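Long-range contacts in beta subunit of photoactivated adenylyl cyclase (PDB 5M2A), which probably makes cyclic AMP from ATP in response to blue light, sensed by a flavin-binding BLUF domain joined to a class III-type cyclase domain: residues K6-Y10 with V61-Y65; Q52-G56 with I86-P92; I77-K81 with I135-N139. One frame throughout, in Å; residues are numbered along the deposited sequence.

How the contacts relate
Contact 1 is the most buried of the three and sets helix 58-69 against strand 5-14 in the interior of the BLUF domain, mainly by apolar and aromatic packing with one salt bridge at its margin. Contact 2 lies on the neighbouring strand 49-55 and is partly buried; there a carboxylate holds loop backbone, while Gln52 reaches the flavin that Tyr10 and Leu64 of contact 1 also touch. Contact 3 is on another neighbour of strand 5-14, strand 77-83, and joins the sheet to helix 132-139 through, tentatively, an asparagine amide on a backbone N-H, a water between carbonyls and a few methyls. Contacts 2 and 3 do not touch each other, but both border the second subunit.

Contact 1: residues K6-Y10 with V61-Y65. With FMN (flavin mononucleotide), chain F.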
loop_
_atom_site.group_PDB
_atom_site.type_symbol
_atom_site.label_atom_id
_atom_site.label_comp_id
_atom_site.label_asym_id
_atom_site.label_seq_id
_atom_site.Cartn_x
_atom_site.Cartn_y
_atom_site.Cartn_z
ATOM N N LYS A 6 11.909 -28.159 -10.501
ATOM C CA LYS A 6 11.103 -27.053 -10.004
ATOM C C LYS A 6 10.117 -26.625 -11.082
ATOM O O LYS A 6 10.237 -26.998 -12.251
ATOM C CB LYS A 6 11.971 -25.859 -9.593
ATOM C CG LYS A 6 12.646 -25.187 -10.770
ATOM C CD LYS A 6 13.627 -24.124 -10.328
ATOM C CE LYS A 6 12.928 -22.961 -9.660
ATOM N NZ LYS A 6 13.911 -21.960 -9.175
ATOM N N ARG A 7 9.136 -25.826 -10.672
ATOM C CA ARG A 7 8.143 -25.292 -11.591
ATOM C C ARG A 7 7.872 -23.846 -11.215
ATOM O O ARG A 7 7.607 -23.544 -10.046
ATOM C CB ARG A 7 6.855 -26.119 -11.557
ATOM C CG ARG A 7 5.729 -25.583 -12.424
ATOM C CD ARG A 7 4.665 -26.648 -12.650
ATOM N NE ARG A 7 4.237 -27.269 -11.401
ATOM C CZ ARG A 7 4.440 -28.545 -11.089
ATOM N NH1 ARG A 7 5.057 -29.351 -11.941
ATOM N NH2 ARG A 7 4.016 -29.017 -9.924
ATOM N N LEU A 8 7.951 -22.957 -12.198
ATOM C CA LEU A 8 7.670 -21.550 -11.979
ATOM C C LEU A 8 6.567 -21.081 -12.917
ATOM O O LEU A 8 6.378 -21.607 -14.016
ATOM C CB LEU A 8 8.931 -20.688 -12.150
ATOM C CG LEU A 8 9.682 -20.550 -13.476
ATOM C CD1 LEU A 8 9.016 -19.539 -14.403
ATOM C CD2 LEU A 8 11.125 -20.144 -13.211
ATOM N N VAL A 9 5.835 -20.066 -12.469
ATOM C CA VAL A 9 4.769 -19.473 -13.257
ATOM C C VAL A 9 4.956 -17.972 -13.192
ATOM O O VAL A 9 5.252 -17.436 -12.120
ATOM C CB VAL A 9 3.375 -19.867 -12.733
ATOM C CG1 VAL A 9 2.287 -19.324 -13.651
ATOM C CG2 VAL A 9 3.256 -21.376 -12.593
ATOM N N TYR A 10 4.820 -17.304 -14.332
ATOM C CA TYR A 10 4.977 -15.861 -14.375
ATOM C C TYR A 10 3.974 -15.274 -15.350
ATOM O O TYR A 10 3.438 -15.964 -16.221
ATOM C CB TYR A 10 6.414 -15.446 -14.760
ATOM C CG TYR A 10 6.772 -15.622 -16.219
ATOM C CD1 TYR A 10 6.424 -14.665 -17.168
ATOM C CD2 TYR A 10 7.471 -16.743 -16.647
ATOM C CE1 TYR A 10 6.748 -14.830 -18.506
ATOM C CE2 TYR A 10 7.802 -16.912 -17.979
ATOM C CZ TYR A 10 7.438 -15.954 -18.905
ATOM O OH TYR A 10 7.764 -16.118 -20.234
ATOM N N VAL A 61 15.968 -24.696 -15.521
ATOM C CA VAL A 61 14.866 -23.738 -15.499
ATOM C C VAL A 61 15.374 -22.339 -15.172
ATOM O O VAL A 61 14.917 -21.347 -15.753
ATOM C CB VAL A 61 13.779 -24.197 -14.509
ATOM C CG1 VAL A 61 12.717 -23.126 -14.361
ATOM C CG2 VAL A 61 13.144 -25.481 -14.981
ATOM N N ASP A 62 16.328 -22.232 -14.244
ATOM C CA ASP A 62 16.835 -20.916 -13.861
ATOM C C ASP A 62 17.644 -20.285 -14.986
ATOM O O ASP A 62 17.575 -19.069 -15.199
ATOM C CB ASP A 62 17.672 -21.024 -12.587
ATOM C CG ASP A 62 16.840 -21.400 -11.376
ATOM O OD1 ASP A 62 15.619 -21.128 -11.384
ATOM O OD2 ASP A 62 17.406 -21.967 -10.417
ATOM N N LYS A 63 18.418 -21.096 -15.714
ATOM C CA LYS A 63 19.130 -20.587 -16.883
ATOM C C LYS A 63 18.164 -20.007 -17.906
ATOM O O LYS A 63 18.399 -18.921 -18.451
ATOM C CB LYS A 63 19.965 -21.698 -17.522
ATOM C CG LYS A 63 21.111 -22.201 -16.665
ATOM C CD LYS A 63 21.876 -23.315 -17.366
ATOM C CE LYS A 63 22.687 -22.766 -18.518
ATOM N NZ LYS A 63 23.554 -21.647 -18.058
ATOM N N LEU A 64 17.073 -20.720 -18.185
ATOM C CA LEU A 64 16.113 -20.254 -19.181
ATOM C C LEU A 64 15.397 -18.993 -18.716
ATOM O O LEU A 64 15.195 -18.061 -19.505
ATOM C CB LEU A 64 15.104 -21.363 -19.483
ATOM C CG LEU A 64 13.883 -20.961 -20.309
ATOM C CD1 LEU A 64 14.314 -20.376 -21.635
ATOM C CD2 LEU A 64 12.952 -22.149 -20.509
ATOM N N TYR A 65 14.985 -18.951 -17.448
ATOM C CA TYR A 65 14.251 -17.785 -16.968
ATOM C C TYR A 65 15.125 -16.535 -16.960
ATOM O O TYR A 65 14.622 -15.428 -17.180
ATOM C CB TYR A 65 13.681 -18.059 -15.575
ATOM C CG TYR A 65 12.718 -16.997 -15.083
ATOM C CD1 TYR A 65 11.490 -16.807 -15.700
ATOM C CD2 TYR A 65 13.037 -16.189 -13.999
ATOM C CE1 TYR A 65 10.605 -15.841 -15.254
ATOM C CE2 TYR A 65 12.161 -15.222 -13.545
ATOM C CZ TYR A 65 10.946 -15.050 -14.177
ATOM O OH TYR A 65 10.061 -14.089 -13.736
HETATM N N1 FMN F . 12.978 -19.668 -24.984
HETATM C C2 FMN F . 13.128 -20.996 -24.635
HETATM O O2 FMN F . 14.145 -21.603 -24.953
HETATM N N3 FMN F . 12.147 -21.646 -23.914
HETATM C C4 FMN F . 11.005 -20.967 -23.545
HETATM O O4 FMN F . 10.124 -21.541 -22.906
HETATM C C4A FMN F . 10.848 -19.636 -23.895
HETATM N N5 FMN F . 9.702 -18.977 -23.521
HETATM C C5A FMN F . 9.533 -17.660 -23.859
HETATM C C6 FMN F . 8.374 -17.009 -23.473
HETATM C C7 FMN F . 8.187 -15.676 -23.808
HETATM C C7M FMN F . 6.923 -14.995 -23.381
HETATM C C8 FMN F . 9.166 -14.999 -24.533
HETATM C C8M FMN F . 8.977 -13.559 -24.901
HETATM C C9 FMN F . 10.332 -15.654 -24.918
HETATM C C9A FMN F . 10.518 -16.989 -24.580
HETATM N N10 FMN F . 11.672 -17.645 -24.956
HETATM C C10 FMN F . 11.838 -18.977 -24.618
HETATM C "C1'" FMN F . 12.711 -16.903 -25.755
HETATM C "C2'" FMN F . 14.025 -16.672 -25.020
HETATM O "O2'" FMN F . 13.948 -15.464 -24.302
HETATM C "C3'" FMN F . 15.146 -16.582 -26.047
HETATM O "O3'" FMN F . 14.754 -15.696 -27.075
HETATM C "C4'" FMN F . 15.429 -17.956 -26.647
HETATM O "O4'" FMN F . 15.786 -18.853 -25.620
HETATM C "C5'" FMN F . 16.558 -17.897 -27.669
HETATM O "O5'" FMN F . 17.725 -17.431 -27.029
HETATM P P FMN F . 19.149 -17.493 -27.771
HETATM O O1P FMN F . 19.675 -18.904 -27.659
HETATM O O2P FMN F . 18.971 -17.126 -29.229
HETATM O O3P FMN F . 20.099 -16.525 -27.102
#
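In the ferredoxin-like fold of the BLUF domain, helix 58-69 packs against strand 5-14 of the sheet, with Lys6, Leu8 and Tyr10 meeting Val61, Asp62 and Tyr65. The two short segments run roughly the same way, at 24° to each other. Most of the interface is apolar. Leu8 sits in the middle: its CD2 rests 3.6 Å from CG1 of Val61, while its CD1 approaches CD1 of Tyr65 at 3.9 Å. With CG between the backbone N and the carbonyl carbon (chi1 64°), Leu8 turns one methyl to the valine and the other to the tyrosine. Lys6 borders this layer, its CG lying 4.0 Å from CB of Val61. Beyond CG the chain bends at chi3, and NZ is carried to the carboxylate of Asp62, where it forms a salt bridge of 2.9 Å with OD1 on the syn side, at the partly exposed margin. Shortening Lys6 to alanine removes the ammonium and is likely to leave Asp62 without its positive mate and a gap beside Val61. At the other end, the Tyr10 and Tyr65 side chains run past one another, pointing opposite ways, in an oblique aromatic pair with planes at 55°. Leu64, on the next face of the helix, places CD1 3.3 Å from C2 of the flavin, so this helix also lines the chromophore pocket. Tyr10 belongs to that pocket as well: its hydroxyl is hydrogen-bonded to Gln52, the tyrosine-glutamine pair familiar from BLUF photoreceptors, and lies 3.4 Å from C6 of the flavin. Nearer its backbone, CD2 of Tyr10 meets the edge of the Tyr65 ring, 3.5 Å from CE1.

Contact 2: residues Q52-G56 with I86-P92. With FMN (flavin mononucleotide), chain F.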
loop_
_atom_site.group_PDB
_atom_site.type_symbol
_atom_site.label_atom_id
_atom_site.label_comp_id
_atom_site.label_asym_id
_atom_site.label_seq_id
_atom_site.Cartn_x
_atom_site.Cartn_y
_atom_site.Cartn_z
ATOM N N GLN A 52 3.149 -17.945 -18.513
ATOM C CA GLN A 52 3.961 -19.107 -18.836
ATOM C C GLN A 52 4.243 -19.941 -17.600
ATOM O O GLN A 52 4.507 -19.411 -16.520
ATOM C CB GLN A 52 5.280 -18.724 -19.525
ATOM C CG GLN A 52 5.957 -19.944 -20.210
ATOM C CD GLN A 52 7.150 -19.567 -21.068
ATOM O OE1 GLN A 52 7.793 -18.538 -20.846
ATOM N NE2 GLN A 52 7.455 -20.401 -22.055
ATOM N N ILE A 53 4.197 -21.258 -17.785
ATOM C CA ILE A 53 4.584 -22.233 -16.778
ATOM C C ILE A 53 5.782 -22.989 -17.332
ATOM O O ILE A 53 5.733 -23.481 -18.463
ATOM C CB ILE A 53 3.430 -23.202 -16.456
ATOM C CG1 ILE A 53 2.166 -22.428 -16.070
ATOM C CG2 ILE A 53 3.838 -24.163 -15.343
ATOM C CD1 ILE A 53 0.931 -23.310 -15.857
ATOM N N LEU A 54 6.860 -23.051 -16.551
ATOM C CA LEU A 54 8.081 -23.754 -16.921
ATOM C C LEU A 54 8.398 -24.795 -15.857
ATOM O O LEU A 54 8.238 -24.534 -14.662
ATOM C CB LEU A 54 9.261 -22.777 -17.059
ATOM C CG LEU A 54 9.200 -21.686 -18.128
ATOM C CD1 LEU A 54 10.383 -20.734 -17.988
ATOM C CD2 LEU A 54 9.167 -22.296 -19.522
ATOM N N GLU A 55 8.843 -25.981 -16.277
ATOM C CA GLU A 55 9.218 -27.001 -15.311
ATOM C C GLU A 55 10.388 -27.818 -15.843
ATOM O O GLU A 55 10.551 -27.991 -17.053
ATOM C CB GLU A 55 8.039 -27.915 -14.954
ATOM C CG GLU A 55 7.174 -28.298 -16.130
ATOM C CD GLU A 55 6.005 -29.182 -15.739
ATOM O OE1 GLU A 55 5.391 -29.789 -16.643
ATOM O OE2 GLU A 55 5.698 -29.268 -14.530
ATOM N N GLY A 56 11.200 -28.303 -14.917
ATOM C CA GLY A 56 12.403 -29.042 -15.255
ATOM C C GLY A 56 13.387 -28.946 -14.108
ATOM O O GLY A 56 13.109 -28.343 -13.074
ATOM N N ILE A 86 9.538 -30.614 -6.997
ATOM C CA ILE A 86 8.273 -31.145 -7.493
ATOM C C ILE A 86 8.427 -32.627 -7.800
ATOM O O ILE A 86 9.473 -33.093 -8.266
ATOM C CB ILE A 86 7.784 -30.365 -8.729
ATOM C CG1 ILE A 86 8.776 -30.513 -9.886
ATOM C CG2 ILE A 86 7.568 -28.901 -8.388
ATOM C CD1 ILE A 86 8.170 -30.275 -11.251
ATOM N N THR A 87 7.362 -33.382 -7.539
ATOM C CA THR A 87 7.387 -34.815 -7.783
ATOM C C THR A 87 7.040 -35.157 -9.227
ATOM O O THR A 87 7.688 -36.018 -9.831
ATOM C CB THR A 87 6.424 -35.528 -6.827
ATOM O OG1 THR A 87 6.758 -35.198 -5.472
ATOM C CG2 THR A 87 6.508 -37.037 -7.008
ATOM N N ASP A 88 6.041 -34.486 -9.797
ATOM C CA ASP A 88 5.540 -34.811 -11.122
ATOM C C ASP A 88 5.496 -33.565 -11.992
ATOM O O ASP A 88 5.103 -32.486 -11.533
ATOM C CB ASP A 88 4.143 -35.426 -11.044
ATOM C CG ASP A 88 4.043 -36.516 -9.991
ATOM O OD1 ASP A 88 4.865 -37.457 -10.017
ATOM O OD2 ASP A 88 3.144 -36.423 -9.128
ATOM N N ARG A 89 5.903 -33.723 -13.247
ATOM C CA ARG A 89 5.698 -32.676 -14.235
ATOM C C ARG A 89 4.211 -32.462 -14.464
ATOM O O ARG A 89 3.426 -33.414 -14.487
ATOM C CB ARG A 89 6.372 -33.043 -15.556
ATOM C CG ARG A 89 7.882 -32.930 -15.542
ATOM C CD ARG A 89 8.461 -33.357 -16.880
ATOM N NE ARG A 89 9.919 -33.398 -16.850
ATOM C CZ ARG A 89 10.702 -32.384 -17.199
ATOM N NH1 ARG A 89 10.167 -31.239 -17.606
ATOM N NH2 ARG A 89 12.020 -32.514 -17.138
ATOM N N MET A 90 3.826 -31.199 -14.636
ATOM C CA MET A 90 2.440 -30.880 -14.938
ATOM C C MET A 90 2.099 -31.133 -16.404
ATOM O O MET A 90 0.963 -31.508 -16.717
ATOM C CB MET A 90 2.164 -29.419 -14.576
ATOM C CG MET A 90 0.754 -29.148 -14.125
ATOM S SD MET A 90 0.555 -27.450 -13.555
ATOM C CE MET A 90 -1.033 -27.597 -12.738
ATOM N N PHE A 91 3.059 -30.944 -17.307
ATOM C CA PHE A 91 2.837 -31.064 -18.747
ATOM C C PHE A 91 3.949 -31.907 -19.356
ATOM O O PHE A 91 4.723 -31.435 -20.197
ATOM C CB PHE A 91 2.759 -29.680 -19.390
ATOM C CG PHE A 91 1.828 -28.756 -18.677
ATOM C CD1 PHE A 91 0.458 -28.878 -18.839
ATOM C CD2 PHE A 91 2.313 -27.786 -17.822
ATOM C CE1 PHE A 91 -0.409 -28.034 -18.176
ATOM C CE2 PHE A 91 1.448 -26.939 -17.152
ATOM C CZ PHE A 91 0.082 -27.067 -17.333
ATOM N N PRO A 92 4.028 -33.183 -18.978
ATOM C CA PRO A 92 5.181 -34.004 -19.377
ATOM C C PRO A 92 5.339 -34.176 -20.877
ATOM O O PRO A 92 6.440 -34.509 -21.331
ATOM C CB PRO A 92 4.900 -35.352 -18.697
ATOM C CG PRO A 92 3.413 -35.395 -18.568
ATOM C CD PRO A 92 2.990 -33.975 -18.297
HETATM N N1 FMN F . 12.978 -19.668 -24.984
HETATM C C2 FMN F . 13.128 -20.996 -24.635
HETATM O O2 FMN F . 14.145 -21.603 -24.953
HETATM N N3 FMN F . 12.147 -21.646 -23.914
HETATM C C4 FMN F . 11.005 -20.967 -23.545
HETATM O O4 FMN F . 10.124 -21.541 -22.906
HETATM C C4A FMN F . 10.848 -19.636 -23.895
HETATM N N5 FMN F . 9.702 -18.977 -23.521
HETATM C C5A FMN F . 9.533 -17.660 -23.859
HETATM C C6 FMN F . 8.374 -17.009 -23.473
HETATM C C7 FMN F . 8.187 -15.676 -23.808
HETATM C C7M FMN F . 6.923 -14.995 -23.381
HETATM C C8 FMN F . 9.166 -14.999 -24.533
HETATM C C8M FMN F . 8.977 -13.559 -24.901
HETATM C C9 FMN F . 10.332 -15.654 -24.918
HETATM C C9A FMN F . 10.518 -16.989 -24.580
HETATM N N10 FMN F . 11.672 -17.645 -24.956
HETATM C C10 FMN F . 11.838 -18.977 -24.618
HETATM C "C1'" FMN F . 12.711 -16.903 -25.755
HETATM C "C2'" FMN F . 14.025 -16.672 -25.020
HETATM O "O2'" FMN F . 13.948 -15.464 -24.302
HETATM C "C3'" FMN F . 15.146 -16.582 -26.047
HETATM O "O3'" FMN F . 14.754 -15.696 -27.075
HETATM C "C4'" FMN F . 15.429 -17.956 -26.647
HETATM O "O4'" FMN F . 15.786 -18.853 -25.620
HETATM C "C5'" FMN F . 16.558 -17.897 -27.669
HETATM O "O5'" FMN F . 17.725 -17.431 -27.029
HETATM P P FMN F . 19.149 -17.493 -27.771
HETATM O O1P FMN F . 19.675 -18.904 -27.659
HETATM O O2P FMN F . 18.971 -17.126 -29.229
HETATM O O3P FMN F . 20.099 -16.525 -27.102
#
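Glu55 carries the polar part of the contact, its carboxylate taking two consecutive backbone N-H groups of the loop. Met90 N donates to OE2 at 2.7 Å, almost straight at 175°, and Phe91 N donates to OE1 at 2.7 Å with an angle of 160°. Both oxygens use their syn lone pairs, so the carboxylate is gripped from the front and its rotation is fixed. The glutamate chain runs extended beyond CG and reaches the loop end-on. Thr40 also bonds to OE1 and Arg7 forms a salt bridge with OE2, which would probably stabilise the negative charge. Arg89 makes a further link, a weak bond from NH1 to the carbonyl O of Glu55 at 3.3 Å; NH1 also bonds to Thr40 OG1, and NH2 to the carbonyl O of Asn38. Segment 86-92 is part of the connection between strands 77-83 and 97-100 in the BLUF fold, and Glu55 ties it to strand 49-55. The apolar contribution is smaller: CD1 of Ile53 approaches the edge of the Phe91 ring, 3.9 Å from CE2. Within the loop, CB of Met90 covers one face of that ring, toward its rim. Ile53, Met90 and Phe91 also pack on the second subunit. Ligand bonds come from Gln52, whose NE2 donates to N5 of the flavin at 3.0 Å and weakly to O4 at 3.0 Å.

Contact 3: residues I77-K81 with I135-N139; sequences ILCLK and IYLIN
Asn139 of helix 132-139 meets Cys79 of strand 77-83, and beside this pair Leu78 packs on Ile135 and Ile138. Asn139 is modelled in two conformers; in one of them CG stands opposite the backbone N (chi1 -158°) and the amide extends to the strand. There, and so only tentatively, OD1 accepts the N-H of Cys79 at 3.1 Å, with an N-H...O angle of 156° and the donor in the carbonyl plane. In that same conformer OD1 lies 3.4 Å from CB of Cys79. CD1 of Leu78 lies 4.3 Å from the CG2 methyl of Ile135 and as far from that of Ile138. Backbone atoms complete the junction: the CA-H of Asn139 faces the carbonyl O of Cys79 at 3.5 Å, and a water lies 2.9 Å from the carbonyl O of both Leu80 and Ile138. Around this site Leu78 also packs on helix 110-129, and Ile138 on Leu126 of the second subunit. Strand 77-83 pairs antiparallel with strand 5-14 in the BLUF sheet, and it carries a classic beta bulge, in which Leu80 and Lys81 both face Val9.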
loop_
_atom_site.group_PDB
_atom_site.type_symbol
_atom_site.label_atom_id
_atom_site.label_comp_id
_atom_site.label_asym_id
_atom_site.label_seq_id
_atom_site.Cartn_x
_atom_site.Cartn_y
_atom_site.Cartn_z
ATOM N N ILE A 77 7.576 -8.097 -16.045
ATOM C CA ILE A 77 7.549 -9.525 -15.748
ATOM C C ILE A 77 7.441 -9.731 -14.244
ATOM O O ILE A 77 8.222 -9.170 -13.467
ATOM C CB ILE A 77 8.797 -10.215 -16.317
ATOM C CG1 ILE A 77 8.876 -9.990 -17.830
ATOM C CG2 ILE A 77 8.780 -11.702 -15.971
ATOM C CD1 ILE A 77 10.239 -10.293 -18.419
ATOM N N LEU A 78 6.472 -10.544 -13.826
ATOM C CA LEU A 78 6.296 -10.878 -12.418
ATOM C C LEU A 78 6.149 -12.385 -12.300
ATOM O O LEU A 78 5.179 -12.964 -12.805
ATOM C CB LEU A 78 5.091 -10.159 -11.811
ATOM C CG LEU A 78 4.762 -10.558 -10.370
ATOM C CD1 LEU A 78 5.918 -10.243 -9.441
ATOM C CD2 LEU A 78 3.487 -9.887 -9.877
ATOM N N CYS A 79 7.113 -13.019 -11.643
ATOM C CA CYS A 79 6.986 -14.428 -11.306
ATOM C C CYS A 79 6.034 -14.572 -10.126
ATOM O O CYS A 79 6.241 -13.955 -9.075
ATOM C CB CYS A 79 8.351 -15.028 -10.977
ATOM S SG CYS A 79 8.282 -16.792 -10.585
ATOM N N LEU A 80 4.995 -15.390 -10.301
ATOM C CA LEU A 80 3.913 -15.502 -9.329
ATOM C C LEU A 80 4.072 -16.666 -8.371
ATOM O O LEU A 80 3.564 -16.606 -7.245
ATOM C CB LEU A 80 2.570 -15.659 -10.043
ATOM C CG LEU A 80 2.099 -14.487 -10.890
ATOM C CD1 LEU A 80 0.788 -14.870 -11.539
ATOM C CD2 LEU A 80 1.949 -13.243 -10.033
ATOM N N LYS A 81 4.753 -17.722 -8.787
ATOM C CA LYS A 81 4.800 -18.917 -7.968
ATOM C C LYS A 81 6.009 -19.728 -8.387
ATOM O O LYS A 81 6.316 -19.830 -9.577
ATOM C CB LYS A 81 3.511 -19.741 -8.112
ATOM C CG LYS A 81 3.541 -21.083 -7.387
ATOM C CD LYS A 81 2.384 -21.979 -7.811
ATOM C CE LYS A 81 1.101 -21.648 -7.069
ATOM N NZ LYS A 81 -0.039 -22.492 -7.542
ATOM N N ILE A 135 6.557 -7.063 -3.592
ATOM C CA ILE A 135 6.745 -7.519 -4.967
ATOM C C ILE A 135 8.005 -8.369 -5.069
ATOM O O ILE A 135 8.028 -9.403 -5.753
ATOM C CB ILE A 135 6.787 -6.309 -5.920
ATOM C CG1 ILE A 135 5.425 -5.611 -5.953
ATOM C CG2 ILE A 135 7.237 -6.733 -7.323
ATOM C CD1 ILE A 135 4.281 -6.502 -6.409
ATOM N N TYR A 136 9.067 -7.950 -4.386
ATOM C CA TYR A 136 10.302 -8.727 -4.369
ATOM C C TYR A 136 10.063 -10.133 -3.830
ATOM O O TYR A 136 10.473 -11.127 -4.446
ATOM C CB TYR A 136 11.349 -7.994 -3.529
ATOM C CG TYR A 136 12.644 -8.746 -3.395
ATOM C CD1 TYR A 136 13.622 -8.662 -4.377
ATOM C CD2 TYR A 136 12.886 -9.548 -2.292
ATOM C CE1 TYR A 136 14.805 -9.356 -4.263
ATOM C CE2 TYR A 136 14.068 -10.245 -2.166
ATOM C CZ TYR A 136 15.023 -10.148 -3.154
ATOM O OH TYR A 136 16.202 -10.843 -3.027
ATOM N N LEU A 137 9.394 -10.236 -2.679
ATOM C CA LEU A 137 9.147 -11.547 -2.077
ATOM C C LEU A 137 8.348 -12.444 -3.009
ATOM O O LEU A 137 8.654 -13.634 -3.156
ATOM C CB LEU A 137 8.418 -11.386 -0.746
ATOM C CG LEU A 137 9.273 -10.805 0.376
ATOM C CD1 LEU A 137 8.414 -10.461 1.578
ATOM C CD2 LEU A 137 10.391 -11.778 0.767
ATOM N N ILE A 138 7.317 -11.892 -3.646
ATOM C CA ILE A 138 6.514 -12.686 -4.572
ATOM C C ILE A 138 7.357 -13.138 -5.753
ATOM O O ILE A 138 7.265 -14.290 -6.198
ATOM C CB ILE A 138 5.284 -11.883 -5.028
ATOM C CG1 ILE A 138 4.336 -11.684 -3.850
ATOM C CG2 ILE A 138 4.563 -12.602 -6.171
ATOM C CD1 ILE A 138 3.249 -10.728 -4.133
ATOM N N ASN A 139 8.186 -12.235 -6.290
ATOM C CA ASN A 139 9.045 -12.585 -7.411
ATOM C C ASN A 139 10.008 -13.717 -7.049
ATOM O O ASN A 139 10.389 -14.503 -7.924
ATOM C CB ASN A 139 9.813 -11.347 -7.871
ATOM C CG ASN A 139 10.303 -11.455 -9.299
ATOM O OD1 ASN A 139 9.645 -12.047 -10.154
ATOM N ND2 ASN A 139 11.468 -10.873 -9.567
HETATM O O HOH W 1 5.454 -16.193 -5.032
#